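Local coordinates for protein phosphoribosylaminoimidazole carboxylase, ATPase subunit (Bacillus anthracis, PDB 3R5H) that probably catalyses the ATP-dependent carboxylation of 5-aminoimidazole ribonucleotide with bicarbonate to N5-carboxyaminoimidazole ribonucleotide in purine biosynthesis, at residues 18-23 and 77-82. Numbering follows the deposited sequence.
Sequences GIIGGG and DVVTYE. With AIR (5-aminoimidazole ribonucleotide), chain D.
Glu-82 reaches from the end of strand 78-81 to Gly-23 in the glycine loop after strand 16-20, beside the ribose of AIR. The strands run parallel: Gly-18 N donates to Val-78 O and Gly-18 O accepts from Thr-80 N, then Ile-20 N donates to Thr-80 O and Ile-20 O accepts from Glu-82 N (2.9 Å). On one face Ile-20 CD1 packs against Val-79 CG1 (3.8 Å), branched side chains suited to a buried sheet; on the other, Ile-19 CG1 lies alongside Thr-80 CG2, while Thr-80 OG1 is hydrogen-bonded to Gln-102 and His-298. From CB, Glu-82 sets CG between its backbone N and carbonyl carbon (chi1 57°), close against Gly-21 O (3.1 Å); Gly-21 has a positive phi (107°), a shape that suits glycine. A bend at chi2 (135°) then carries CD to the sugar. OE1 accepts from AIR O2' (2.5 Å) and from Gly-26 N; OE2 accepts from AIR O3' and, from above the carboxylate plane, Gly-23 N (3.0 Å). Gly-23 has no side chain, and AIR O3' lies 3.0 Å from Gly-23 CA. In this Rossmann-type sheet, Glu-82 thus binds both ribose hydroxyls; these and two backbone N-H donors would probably stabilise a carboxylate.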
loop_
_atom_site.group_PDB
_atom_site.type_symbol
_atom_site.label_atom_id
_atom_site.label_comp_id
_atom_site.label_asym_id
_atom_site.label_seq_id
_atom_site.Cartn_x
_atom_site.Cartn_y
_atom_site.Cartn_z
ATOM N N GLY A 18 11.609 -15.241 1.146
ATOM C CA GLY A 18 12.987 -14.927 0.770
ATOM C C GLY A 18 13.029 -14.319 -0.624
ATOM O O GLY A 18 12.436 -14.857 -1.555
ATOM N N ILE A 19 13.688 -13.170 -0.757
ATOM C CA ILE A 19 13.796 -12.487 -2.047
ATOM C C ILE A 19 15.254 -12.421 -2.506
ATOM O O ILE A 19 16.139 -11.981 -1.756
ATOM C CB ILE A 19 13.209 -11.058 -1.987
ATOM C CG1 ILE A 19 11.730 -11.107 -1.538
ATOM C CG2 ILE A 19 13.367 -10.343 -3.368
ATOM C CD1 ILE A 19 11.129 -9.739 -1.167
ATOM N N ILE A 20 15.497 -12.866 -3.737
ATOM C CA ILE A 20 16.821 -12.742 -4.358
ATOM C C ILE A 20 16.884 -11.454 -5.152
ATOM O O ILE A 20 16.258 -11.331 -6.203
ATOM C CB ILE A 20 17.161 -13.972 -5.267
ATOM C CG1 ILE A 20 17.173 -15.247 -4.430
ATOM C CG2 ILE A 20 18.505 -13.771 -5.980
ATOM C CD1 ILE A 20 17.021 -16.495 -5.229
ATOM N N GLY A 21 17.646 -10.497 -4.633
ATOM C CA GLY A 21 17.728 -9.160 -5.196
ATOM C C GLY A 21 17.003 -8.158 -4.311
ATOM O O GLY A 21 15.812 -8.339 -3.968
ATOM N N GLY A 22 17.702 -7.092 -3.942
ATOM C CA GLY A 22 17.139 -6.112 -3.005
ATOM C C GLY A 22 16.910 -4.718 -3.585
ATOM O O GLY A 22 16.943 -3.735 -2.852
ATOM N N GLY A 23 16.673 -4.633 -4.892
ATOM C CA GLY A 23 16.286 -3.368 -5.514
ATOM C C GLY A 23 14.842 -2.987 -5.157
ATOM O O GLY A 23 14.252 -3.547 -4.231
ATOM N N ASP A 77 10.460 -19.778 3.828
ATOM C CA ASP A 77 9.411 -20.751 3.563
ATOM C C ASP A 77 9.057 -20.799 2.091
ATOM O O ASP A 77 8.531 -21.796 1.595
ATOM C CB ASP A 77 8.215 -20.437 4.436
ATOM C CG ASP A 77 8.549 -20.595 5.909
ATOM O OD1 ASP A 77 8.477 -21.735 6.393
ATOM O OD2 ASP A 77 8.918 -19.595 6.559
ATOM N N VAL A 78 9.382 -19.720 1.397
ATOM C CA VAL A 78 9.220 -19.650 -0.039
ATOM C C VAL A 78 10.238 -18.644 -0.555
ATOM O O VAL A 78 10.546 -17.657 0.120
ATOM C CB VAL A 78 7.750 -19.264 -0.457
ATOM C CG1 VAL A 78 7.365 -17.887 0.060
ATOM C CG2 VAL A 78 7.574 -19.330 -1.965
ATOM N N VAL A 79 10.767 -18.911 -1.743
ATOM C CA VAL A 79 11.759 -18.030 -2.348
ATOM C C VAL A 79 11.252 -17.511 -3.675
ATOM O O VAL A 79 10.626 -18.249 -4.441
ATOM C CB VAL A 79 13.116 -18.727 -2.564
ATOM C CG1 VAL A 79 14.073 -17.783 -3.298
ATOM C CG2 VAL A 79 13.709 -19.175 -1.215
ATOM N N THR A 80 11.520 -16.231 -3.918
ATOM C CA THR A 80 11.267 -15.600 -5.197
ATOM C C THR A 80 12.465 -14.714 -5.526
ATOM O O THR A 80 13.375 -14.559 -4.728
ATOM C CB THR A 80 9.941 -14.777 -5.179
ATOM O OG1 THR A 80 9.689 -14.217 -6.477
ATOM C CG2 THR A 80 10.013 -13.656 -4.148
ATOM N N TYR A 81 12.446 -14.132 -6.708
ATOM C CA TYR A 81 13.555 -13.340 -7.177
ATOM C C TYR A 81 13.001 -12.061 -7.790
ATOM O O TYR A 81 11.882 -12.054 -8.316
ATOM C CB TYR A 81 14.360 -14.153 -8.219
ATOM C CG TYR A 81 13.534 -14.547 -9.412
ATOM C CD1 TYR A 81 12.899 -15.786 -9.474
ATOM C CD2 TYR A 81 13.351 -13.656 -10.472
ATOM C CE1 TYR A 81 12.117 -16.133 -10.574
ATOM C CE2 TYR A 81 12.567 -13.988 -11.561
ATOM C CZ TYR A 81 11.957 -15.215 -11.606
ATOM O OH TYR A 81 11.194 -15.516 -12.697
ATOM N N GLU A 82 13.783 -10.989 -7.707
ATOM C CA GLU A 82 13.643 -9.855 -8.623
ATOM C C GLU A 82 14.819 -9.810 -9.625
ATOM O O GLU A 82 14.706 -9.290 -10.740
ATOM C CB GLU A 82 13.534 -8.536 -7.840
ATOM C CG GLU A 82 14.700 -8.274 -6.911
ATOM C CD GLU A 82 15.215 -6.840 -6.984
ATOM O OE1 GLU A 82 14.406 -5.898 -6.880
ATOM O OE2 GLU A 82 16.443 -6.662 -7.108
HETATM N N1 AIR D . 15.300 -4.435 -11.909
HETATM C C2 AIR D . 15.548 -5.757 -12.021
HETATM N N3 AIR D . 15.503 -6.131 -13.328
HETATM C C4 AIR D . 15.218 -5.045 -14.088
HETATM C C5 AIR D . 15.104 -4.035 -13.156
HETATM N N6 AIR D . 14.816 -2.747 -13.482
HETATM C "C1'" AIR D . 15.254 -3.600 -10.673
HETATM C "C2'" AIR D . 15.538 -4.461 -9.463
HETATM C "C3'" AIR D . 17.038 -4.271 -9.272
HETATM C "C4'" AIR D . 17.183 -2.794 -9.565
HETATM O "O4'" AIR D . 16.283 -2.592 -10.664
HETATM O "O2'" AIR D . 14.769 -3.915 -8.387
HETATM O "O3'" AIR D . 17.533 -4.639 -7.978
HETATM C "C5'" AIR D . 18.607 -2.384 -9.900
HETATM O "O5'" AIR D . 18.721 -0.996 -9.590
HETATM P P AIR D . 20.140 -0.294 -9.275
HETATM O O6 AIR D . 20.968 -0.618 -10.498
HETATM O O7 AIR D . 20.633 -0.961 -8.010
HETATM O O8 AIR D . 19.774 1.160 -9.107
#